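Local coordinates for protein thiol transferase (Phanerochaete chrysosporium, PDB 4F0B) that probably acts as a Ure2p-class glutathione transferase with thiol transferase activity and binds oxidized glutathione disulfide in a GST-fold pocket, at residues E83-L88 and Q117-A122; E170-L173 and A179-K182; I74-F79 and L88-Q93. All blocks are in the same frame, centred on the assembly; numbering follows the deposited sequence.

Contact 1: residues E83-L88 and Q117-A122. With GDS (oxidized glutathione disulfide), chain C.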
loop_
_atom_site.group_PDB
_atom_site.type_symbol
_atom_site.label_atom_id
_atom_site.label_comp_id
_atom_site.label_asym_id
_atom_site.label_seq_id
_atom_site.Cartn_x
_atom_site.Cartn_y
_atom_site.Cartn_z
ATOM N N GLU A 83 0.010 0.773 9.870
ATOM C CA GLU A 83 0.511 0.446 8.510
ATOM C C GLU A 83 1.974 0.859 8.355
ATOM O O GLU A 83 2.309 2.055 8.406
ATOM C CB GLU A 83 -0.333 1.088 7.390
ATOM C CG GLU A 83 -1.776 0.591 7.357
ATOM C CD GLU A 83 -1.907 -0.850 6.876
ATOM O OE1 GLU A 83 -1.104 -1.267 5.998
ATOM O OE2 GLU A 83 -2.784 -1.578 7.377
ATOM N N THR A 84 2.839 -0.149 8.185
ATOM C CA THR A 84 4.292 0.070 8.030
ATOM C C THR A 84 4.639 1.363 7.286
ATOM O O THR A 84 5.328 2.229 7.846
ATOM C CB THR A 84 4.970 -1.095 7.244
ATOM O OG1 THR A 84 4.224 -1.347 6.044
ATOM C CG2 THR A 84 5.054 -2.342 8.107
ATOM N N SER A 85 4.209 1.482 6.029
ATOM C CA SER A 85 4.645 2.589 5.179
ATOM C C SER A 85 4.178 3.923 5.695
ATOM O O SER A 85 4.927 4.933 5.629
ATOM C CB SER A 85 4.147 2.366 3.760
ATOM O OG SER A 85 4.666 1.116 3.299
ATOM N N ALA A 86 2.965 3.959 6.290
ATOM C CA ALA A 86 2.429 5.205 6.860
ATOM C C ALA A 86 3.246 5.607 8.100
ATOM O O ALA A 86 3.473 6.807 8.364
ATOM C CB ALA A 86 0.931 5.046 7.229
ATOM N N ILE A 87 3.684 4.615 8.877
ATOM C CA ILE A 87 4.542 4.861 10.049
ATOM C C ILE A 87 5.891 5.460 9.606
ATOM O O ILE A 87 6.361 6.452 10.190
ATOM C CB ILE A 87 4.776 3.572 10.823
ATOM C CG1 ILE A 87 3.442 3.065 11.418
ATOM C CG2 ILE A 87 5.814 3.809 11.937
ATOM C CD1 ILE A 87 3.479 1.607 11.884
ATOM N N LEU A 88 6.466 4.876 8.538
ATOM C CA LEU A 88 7.735 5.414 8.030
ATOM C C LEU A 88 7.568 6.869 7.601
ATOM O O LEU A 88 8.399 7.726 7.911
ATOM C CB LEU A 88 8.231 4.552 6.856
ATOM C CG LEU A 88 8.586 3.113 7.226
ATOM C CD1 LEU A 88 8.976 2.325 5.967
ATOM C CD2 LEU A 88 9.779 3.021 8.175
ATOM N N GLN A 117 5.254 6.423 -4.587
ATOM C CA GLN A 117 4.983 5.378 -5.577
ATOM C C GLN A 117 5.703 4.088 -5.213
ATOM O O GLN A 117 5.098 2.996 -5.282
ATOM C CB GLN A 117 5.424 5.860 -6.964
ATOM C CG GLN A 117 4.617 7.056 -7.479
ATOM C CD GLN A 117 5.174 7.550 -8.776
ATOM O OE1 GLN A 117 5.354 6.788 -9.721
ATOM N NE2 GLN A 117 5.480 8.862 -8.840
ATOM N N TRP A 118 6.986 4.170 -4.836
ATOM C CA TRP A 118 7.713 2.945 -4.473
ATOM C C TRP A 118 7.263 2.340 -3.148
ATOM O O TRP A 118 7.224 1.114 -3.025
ATOM C CB TRP A 118 9.239 3.144 -4.593
ATOM C CG TRP A 118 9.644 3.235 -6.036
ATOM C CD1 TRP A 118 9.827 4.370 -6.757
ATOM C CD2 TRP A 118 9.837 2.136 -6.953
ATOM N NE1 TRP A 118 10.159 4.053 -8.073
ATOM C CE2 TRP A 118 10.145 2.688 -8.208
ATOM C CE3 TRP A 118 9.792 0.759 -6.821
ATOM C CZ2 TRP A 118 10.406 1.888 -9.336
ATOM C CZ3 TRP A 118 10.044 -0.033 -7.938
ATOM C CH2 TRP A 118 10.353 0.543 -9.167
ATOM N N LEU A 119 6.851 3.179 -2.196
ATOM C CA LEU A 119 6.269 2.646 -0.968
ATOM C C LEU A 119 4.967 1.914 -1.261
ATOM O O LEU A 119 4.753 0.792 -0.771
ATOM C CB LEU A 119 6.030 3.759 0.056
ATOM C CG LEU A 119 7.287 4.285 0.732
ATOM C CD1 LEU A 119 6.931 5.556 1.511
ATOM C CD2 LEU A 119 7.856 3.266 1.724
ATOM N N PHE A 120 4.095 2.534 -2.057
ATOM C CA PHE A 120 2.831 1.881 -2.414
ATOM C C PHE A 120 3.063 0.623 -3.262
ATOM O O PHE A 120 2.319 -0.378 -3.092
ATOM C CB PHE A 120 1.857 2.858 -3.076
ATOM C CG PHE A 120 1.088 3.698 -2.101
ATOM C CD1 PHE A 120 0.079 3.134 -1.342
ATOM C CD2 PHE A 120 1.372 5.069 -1.939
ATOM C CE1 PHE A 120 -0.628 3.913 -0.439
ATOM C CE2 PHE A 120 0.659 5.865 -1.038
ATOM C CZ PHE A 120 -0.364 5.284 -0.277
ATOM N N PHE A 121 4.064 0.630 -4.139
ATOM C CA PHE A 121 4.397 -0.572 -4.886
ATOM C C PHE A 121 4.731 -1.713 -3.920
ATOM O O PHE A 121 4.283 -2.846 -4.111
ATOM C CB PHE A 121 5.573 -0.261 -5.839
ATOM C CG PHE A 121 6.227 -1.501 -6.408
ATOM C CD1 PHE A 121 5.629 -2.228 -7.452
ATOM C CD2 PHE A 121 7.438 -1.937 -5.907
ATOM C CE1 PHE A 121 6.254 -3.395 -7.982
ATOM C CE2 PHE A 121 8.082 -3.095 -6.427
ATOM C CZ PHE A 121 7.483 -3.825 -7.454
ATOM N N ALA A 122 5.579 -1.444 -2.941
ATOM C CA ALA A 122 5.971 -2.455 -1.962
ATOM C C ALA A 122 4.764 -2.876 -1.137
ATOM O O ALA A 122 4.585 -4.068 -0.843
ATOM C CB ALA A 122 6.992 -1.866 -1.007
HETATM N N1 GDS C . -0.258 -3.825 5.659
HETATM C CA1 GDS C . 0.212 -4.018 7.067
HETATM C C1 GDS C . 1.480 -3.146 7.269
HETATM O OE1 GDS C . 2.191 -2.888 6.273
HETATM O OE2 GDS C . 1.710 -2.731 8.420
HETATM C CB1 GDS C . 0.590 -5.492 7.281
HETATM C CG1 GDS C . 0.973 -5.785 8.743
HETATM C CD1 GDS C . 1.021 -7.291 8.960
HETATM O O1 GDS C . 0.828 -8.136 8.095
HETATM N N2 GDS C . 1.237 -7.670 10.264
HETATM C CA2 GDS C . 1.332 -9.076 10.678
HETATM C C2 GDS C . 0.401 -9.315 11.846
HETATM O O2 GDS C . 0.295 -8.486 12.786
HETATM C CB2 GDS C . 2.735 -9.471 11.132
HETATM S SG2 GDS C . 4.032 -9.155 9.933
HETATM N N3 GDS C . -0.269 -10.483 11.793
HETATM C CA3 GDS C . -1.173 -10.842 12.890
HETATM C C3 GDS C . -2.516 -11.261 12.417
HETATM O OE3 GDS C . -3.344 -11.540 13.307
HETATM O OE4 GDS C . -2.752 -11.291 11.179
HETATM N N4 GDS C . 1.577 -9.513 5.673
HETATM C CA4 GDS C . 1.170 -9.093 4.343
HETATM C C4 GDS C . 1.573 -7.623 3.988
HETATM O OE5 GDS C . 2.528 -7.079 4.580
HETATM O OE6 GDS C . 0.887 -7.086 3.101
HETATM C C5 GDS C . 1.905 -10.789 5.892
HETATM O O5 GDS C . 1.878 -11.653 4.983
HETATM C CA5 GDS C . 2.298 -11.165 7.310
HETATM N N5 GDS C . 1.757 -12.505 7.640
HETATM C CB5 GDS C . 3.841 -11.113 7.357
HETATM S SG5 GDS C . 4.437 -11.284 9.035
HETATM C CA6 GDS C . -2.166 -13.598 8.743
HETATM C C6 GDS C . -2.464 -14.391 7.455
HETATM O OE7 GDS C . -2.056 -13.929 6.366
HETATM O OE8 GDS C . -3.156 -15.433 7.580
HETATM N N6 GDS C . -3.362 -13.639 9.580
HETATM C CB6 GDS C . -0.957 -14.228 9.506
HETATM C CG6 GDS C . 0.435 -14.134 8.815
HETATM C CD6 GDS C . 0.871 -12.705 8.668
HETATM O O6 GDS C . 0.476 -11.768 9.345
#

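Contact 2: residues E170-L173 and A179-K182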
loop_
_atom_site.group_PDB
_atom_site.type_symbol
_atom_site.label_atom_id
_atom_site.label_comp_id
_atom_site.label_asym_id
_atom_site.label_seq_id
_atom_site.Cartn_x
_atom_site.Cartn_y
_atom_site.Cartn_z
ATOM N N GLU A 170 22.621 2.200 -6.333
ATOM C CA GLU A 170 22.800 1.497 -5.074
ATOM C C GLU A 170 21.515 1.466 -4.242
ATOM O O GLU A 170 21.369 0.576 -3.393
ATOM C CB GLU A 170 23.903 2.118 -4.211
ATOM C CG GLU A 170 25.286 1.911 -4.826
ATOM C CD GLU A 170 26.409 2.139 -3.813
ATOM O OE1 GLU A 170 26.229 2.932 -2.846
ATOM O OE2 GLU A 170 27.469 1.505 -3.968
ATOM N N TYR A 171 20.599 2.431 -4.441
ATOM C CA TYR A 171 19.350 2.520 -3.661
ATOM C C TYR A 171 18.234 2.929 -4.608
ATOM O O TYR A 171 18.486 3.508 -5.703
ATOM C CB TYR A 171 19.480 3.514 -2.475
ATOM C CG TYR A 171 20.600 3.128 -1.558
ATOM C CD1 TYR A 171 20.433 2.093 -0.640
ATOM C CD2 TYR A 171 21.852 3.749 -1.654
ATOM C CE1 TYR A 171 21.481 1.691 0.174
ATOM C CE2 TYR A 171 22.904 3.367 -0.838
ATOM C CZ TYR A 171 22.711 2.323 0.067
ATOM O OH TYR A 171 23.788 1.947 0.851
ATOM N N ILE A 172 16.999 2.635 -4.198
ATOM C CA ILE A 172 15.875 2.767 -5.124
ATOM C C ILE A 172 15.728 4.182 -5.679
ATOM O O ILE A 172 15.535 4.362 -6.892
ATOM C CB ILE A 172 14.573 2.323 -4.435
ATOM C CG1 ILE A 172 14.683 0.842 -4.046
ATOM C CG2 ILE A 172 13.350 2.586 -5.331
ATOM C CD1 ILE A 172 13.542 0.416 -3.115
ATOM N N LEU A 173 15.837 5.172 -4.796
ATOM C CA LEU A 173 15.708 6.563 -5.194
ATOM C C LEU A 173 17.035 7.295 -5.032
ATOM O O LEU A 173 17.056 8.451 -4.637
ATOM C CB LEU A 173 14.566 7.272 -4.429
ATOM C CG LEU A 173 13.218 6.574 -4.703
ATOM C CD1 LEU A 173 12.190 7.253 -3.805
ATOM C CD2 LEU A 173 12.805 6.684 -6.149
ATOM N N ALA A 179 11.937 4.240 1.306
ATOM C CA ALA A 179 11.523 3.241 0.332
ATOM C C ALA A 179 12.381 1.985 0.383
ATOM O O ALA A 179 11.848 0.866 0.271
ATOM C CB ALA A 179 11.522 3.801 -1.063
ATOM N N ASP A 180 13.690 2.142 0.556
ATOM C CA ASP A 180 14.551 0.985 0.740
ATOM C C ASP A 180 14.220 0.238 2.014
ATOM O O ASP A 180 14.157 -0.978 1.998
ATOM C CB ASP A 180 16.013 1.416 0.799
ATOM C CG ASP A 180 16.419 2.225 -0.410
ATOM O OD1 ASP A 180 16.677 1.644 -1.495
ATOM O OD2 ASP A 180 16.440 3.468 -0.257
ATOM N N ILE A 181 14.037 0.981 3.101
ATOM C CA ILE A 181 13.771 0.366 4.393
ATOM C C ILE A 181 12.518 -0.513 4.347
ATOM O O ILE A 181 12.529 -1.654 4.823
ATOM C CB ILE A 181 13.725 1.434 5.515
ATOM C CG1 ILE A 181 15.119 2.058 5.725
ATOM C CG2 ILE A 181 13.195 0.834 6.834
ATOM C CD1 ILE A 181 15.093 3.365 6.547
ATOM N N LYS A 182 11.449 0.004 3.753
ATOM C CA LYS A 182 10.207 -0.754 3.651
ATOM C C LYS A 182 10.391 -2.084 2.945
ATOM O O LYS A 182 9.953 -3.149 3.443
ATOM C CB LYS A 182 9.140 0.066 2.928
ATOM C CG LYS A 182 7.893 -0.761 2.538
ATOM C CD LYS A 182 7.115 -1.301 3.732
ATOM C CE LYS A 182 6.101 -2.372 3.252
ATOM N NZ LYS A 182 5.550 -3.152 4.400
HETATM O O HOH W 1 15.882 5.341 -1.979
#

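Contact 3: residues I74-F79 and L88-Q93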
loop_
_atom_site.group_PDB
_atom_site.type_symbol
_atom_site.label_atom_id
_atom_site.label_comp_id
_atom_site.label_asym_id
_atom_site.label_seq_id
_atom_site.Cartn_x
_atom_site.Cartn_y
_atom_site.Cartn_z
ATOM N N ILE A 74 2.606 2.563 15.923
ATOM C CA ILE A 74 3.235 3.405 16.923
ATOM C C ILE A 74 2.258 4.340 17.573
ATOM O O ILE A 74 1.176 4.596 17.051
ATOM C CB ILE A 74 4.371 4.266 16.366
ATOM C CG1 ILE A 74 3.854 5.247 15.290
ATOM C CG2 ILE A 74 5.522 3.397 15.841
ATOM C CD1 ILE A 74 4.864 6.364 14.935
ATOM N N THR A 75 2.625 4.821 18.758
ATOM C CA THR A 75 2.031 6.071 19.249
ATOM C C THR A 75 3.119 7.086 19.409
ATOM O O THR A 75 4.239 6.760 19.778
ATOM C CB THR A 75 1.254 5.896 20.550
ATOM O OG1 THR A 75 2.119 5.367 21.568
ATOM C CG2 THR A 75 0.064 4.964 20.320
ATOM N N HIS A 76 2.793 8.334 19.116
ATOM C CA HIS A 76 3.728 9.428 19.292
ATOM C C HIS A 76 3.016 10.495 20.054
ATOM O O HIS A 76 2.088 11.130 19.545
ATOM C CB HIS A 76 4.213 9.955 17.956
ATOM C CG HIS A 76 5.022 11.206 18.072
ATOM N ND1 HIS A 76 4.861 12.263 17.208
ATOM C CD2 HIS A 76 5.952 11.595 18.985
ATOM C CE1 HIS A 76 5.659 13.255 17.581
ATOM N NE2 HIS A 76 6.324 12.875 18.656
ATOM N N GLU A 77 3.475 10.664 21.290
ATOM C CA GLU A 77 2.815 11.504 22.261
ATOM C C GLU A 77 1.334 11.231 22.246
ATOM O O GLU A 77 0.529 12.143 22.238
ATOM C CB GLU A 77 3.147 12.981 22.020
ATOM C CG GLU A 77 4.639 13.253 22.239
ATOM C CD GLU A 77 5.008 14.730 22.258
ATOM O OE1 GLU A 77 4.102 15.579 22.359
ATOM O OE2 GLU A 77 6.212 15.041 22.164
ATOM N N GLY A 78 0.987 9.944 22.137
ATOM C CA GLY A 78 -0.399 9.515 22.168
ATOM C C GLY A 78 -1.088 9.342 20.816
ATOM O O GLY A 78 -2.106 8.644 20.743
ATOM N N PHE A 79 -0.556 9.970 19.755
ATOM C CA PHE A 79 -1.171 9.915 18.411
ATOM C C PHE A 79 -0.829 8.583 17.765
ATOM O O PHE A 79 0.348 8.261 17.611
ATOM C CB PHE A 79 -0.618 11.059 17.531
ATOM C CG PHE A 79 -1.159 11.054 16.136
ATOM C CD1 PHE A 79 -2.467 11.460 15.885
ATOM C CD2 PHE A 79 -0.367 10.631 15.068
ATOM C CE1 PHE A 79 -2.990 11.444 14.602
ATOM C CE2 PHE A 79 -0.884 10.610 13.773
ATOM C CZ PHE A 79 -2.209 11.033 13.541
ATOM N N LEU A 88 6.466 4.876 8.538
ATOM C CA LEU A 88 7.735 5.414 8.030
ATOM C C LEU A 88 7.568 6.869 7.601
ATOM O O LEU A 88 8.399 7.726 7.911
ATOM C CB LEU A 88 8.231 4.552 6.856
ATOM C CG LEU A 88 8.586 3.113 7.226
ATOM C CD1 LEU A 88 8.976 2.325 5.967
ATOM C CD2 LEU A 88 9.779 3.021 8.175
ATOM N N LEU A 89 6.504 7.147 6.857
ATOM C CA LEU A 89 6.243 8.524 6.403
ATOM C C LEU A 89 6.019 9.489 7.579
ATOM O O LEU A 89 6.534 10.600 7.570
ATOM C CB LEU A 89 5.039 8.543 5.454
ATOM C CG LEU A 89 5.386 7.928 4.085
ATOM C CD1 LEU A 89 4.098 7.525 3.407
ATOM C CD2 LEU A 89 6.090 8.953 3.241
ATOM N N TYR A 90 5.249 9.069 8.578
ATOM C CA TYR A 90 5.008 9.910 9.748
ATOM C C TYR A 90 6.298 10.235 10.498
ATOM O O TYR A 90 6.556 11.377 10.863
ATOM C CB TYR A 90 4.080 9.183 10.722
ATOM C CG TYR A 90 3.766 10.010 11.947
ATOM C CD1 TYR A 90 2.704 10.924 11.939
ATOM C CD2 TYR A 90 4.545 9.916 13.109
ATOM C CE1 TYR A 90 2.431 11.714 13.068
ATOM C CE2 TYR A 90 4.278 10.698 14.230
ATOM C CZ TYR A 90 3.224 11.601 14.205
ATOM O OH TYR A 90 2.952 12.375 15.334
ATOM N N LEU A 91 7.093 9.199 10.753
ATOM C CA LEU A 91 8.322 9.405 11.506
ATOM C C LEU A 91 9.278 10.281 10.718
ATOM O O LEU A 91 9.952 11.156 11.301
ATOM C CB LEU A 91 8.974 8.063 11.849
ATOM C CG LEU A 91 8.244 7.211 12.897
ATOM C CD1 LEU A 91 8.894 5.842 12.999
ATOM C CD2 LEU A 91 8.269 7.905 14.266
ATOM N N ALA A 92 9.347 10.071 9.413
ATOM C CA ALA A 92 10.179 10.951 8.595
ATOM C C ALA A 92 9.707 12.398 8.677
ATOM O O ALA A 92 10.525 13.305 8.865
ATOM C CB ALA A 92 10.223 10.466 7.148
ATOM N N GLN A 93 8.405 12.628 8.558
ATOM C CA GLN A 93 7.905 13.995 8.543
ATOM C C GLN A 93 8.192 14.707 9.864
ATOM O O GLN A 93 8.510 15.891 9.883
ATOM C CB GLN A 93 6.395 14.016 8.226
ATOM C CG GLN A 93 5.763 15.433 8.357
ATOM C CD GLN A 93 4.270 15.478 7.974
ATOM O OE1 GLN A 93 3.616 14.445 7.887
ATOM N NE2 GLN A 93 3.747 16.677 7.722
#

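Contact 1: residues E83-L88 and Q117-A122
The glutathione pocket of this transferase is backed by a helix-helix contact in which Ser-85 and Leu-119 face each other, their CA atoms 6.4 Å apart. Leu-119 reaches across with CD2, which ends 4.2 Å from OG of Ser-85; it also makes a light apolar touch, 4.5 Å, with CD1 of Leu-88. OG of Ser-85 lies 4.1 Å from the carbonyl O of Leu-119, too far to bond, and is held instead by ND1 of His-123. The two helices belong to different halves of the GST fold: 84-95 to the thioredoxin-like N-terminal domain, 109-139 to the all-helical C-terminal domain. On the ligand side, Thr-84 grips one glutamyl carboxylate with two donors, as glutathione transferases commonly do. Thr-84 N gives a nearly straight bond (169°) of 2.8 Å to OE2 of the ligand, and Thr-84 OG1 gives one of 2.6 Å to its OE1. The rotation of that side chain (chi1 50°) sets the hydroxyl beside its own amide, where both can reach the two oxygens of one carboxylate; OG1 also bonds to NZ of Lys-182. The Glu-83 chain is bent by its CB-CG rotation, which brings OE1 within 2.7 Å of the ligand amine N1. The same OE1 meets NE2 of His-123, whose imidazole thus spans Glu-83 and Ser-85. An alanine here in place of the glutamate would remove both bonds of OE1, and is likely to leave the ligand amine without its acidic mate and the histidine freer to turn.

Contact 2: residues E170-L173 and A179-K182
Asp-180 and Ile-172 slide past one another in opposite directions, and where they pass, the aspartate takes hold of the loop backbone. Ile-172 N donates to Asp-180 OD1 over 2.9 Å in an almost linear bond (175°), and OD1 receives it on its syn lone pair, the side of the other oxygen. CG1 of Ile-172 runs alongside the same oxygen, 3.3 Å from OD1. Tyr-171 stands at about a right angle to the aspartate: its ring plane is turned 83° from the carboxylate, OD1 lies at the ring edge, and CB is 3.5 Å from OD1. The second oxygen works through water: the water O accepts from Leu-173 N at 2.8 Å and donates to Asp-180 OD2 at 2.6 Å. Two further donors, Trp-206 NE1 to OD1 and Gly-177 N to OD2, give this buried carboxylate at least four partners, which would be expected to stabilise its negative charge. With CG beside the backbone N (chi1 -55°), Asp-180 turns back toward the start of its own helix. Its bond to Gly-177 N recalls half of the capping box that glutathione transferases carry here, and Ile-181 packing on Tyr-176 resembles the accompanying hydrophobic staple. Beside the polar cluster, the methyl of Ala-179 meets CD1 of Ile-172 at 4.4 Å and, at the limit of contact, CD1 of Leu-173. The loop thus lies between helices: Tyr-171 rests on helix 201-211, while Ile-172 and Leu-173 reach Trp-118 of helix 109-139.

Contact 3: residues I74-F79 and L88-Q93
Tyr-90 carries this contact, reaching from helix 88-93 to His-76, Phe-79 and Ile-74 on one side of the beta hairpin. The backbones stay well apart, with the axes of strand 74-76 and the helix 10.8 Å distant and running nearly the same way, so the aromatic side chain has to bridge them. The phenol extends toward the strand because chi1 of -179° swings CG away from the backbone N. Packing is tight round its ring: CE1 lies 3.6 Å from CE2 of Phe-79, whose plane is tilted by only 25° but slid aside, so the two barely overlap. Ile-74 CD1 meets Tyr-90 CD2 at 4.0 Å and touches CD2 of Leu-91 at 3.8 Å, joining sheet to helix in the beta-beta-alpha part of the thioredoxin-like fold. Looser is the type I' turn from His-76 to Phe-79, whose exposed middle residues stay clear of the helix. Tyr-90 OH lies in the imidazole plane, at its edge, 2.7 Å from His-76 ND1, in a hydrogen bond. Lys-110 of the second subunit also bonds that hydroxyl, so one oxygen joins hairpin, helix and dimer, and the nearby ammonium would probably discourage a positive charge on the imidazole.

How the contacts relate
Along the chain, contact 3 opens first at 74-79 and closes over the second hairpin strand, 79-82, when helix 84-95 returns at 88-93. Contact 1 begins inside that loop, at 83-88, and closes beyond it at 117-122, so the two cross and share Leu-88. Contact 2 follows in series, closing a short loop onto the first turns of helix 178-187. One helix, 84-95, therefore faces the sheet in contact 3 and the C-terminal domain in contact 1. Lys-182 of contact 2 completes the tie: its chain packs on Ser-85, Leu-88 and Leu-119. Leu-89 likewise rests on Leu-119, and contacts 1 and 3 both touch the second subunit.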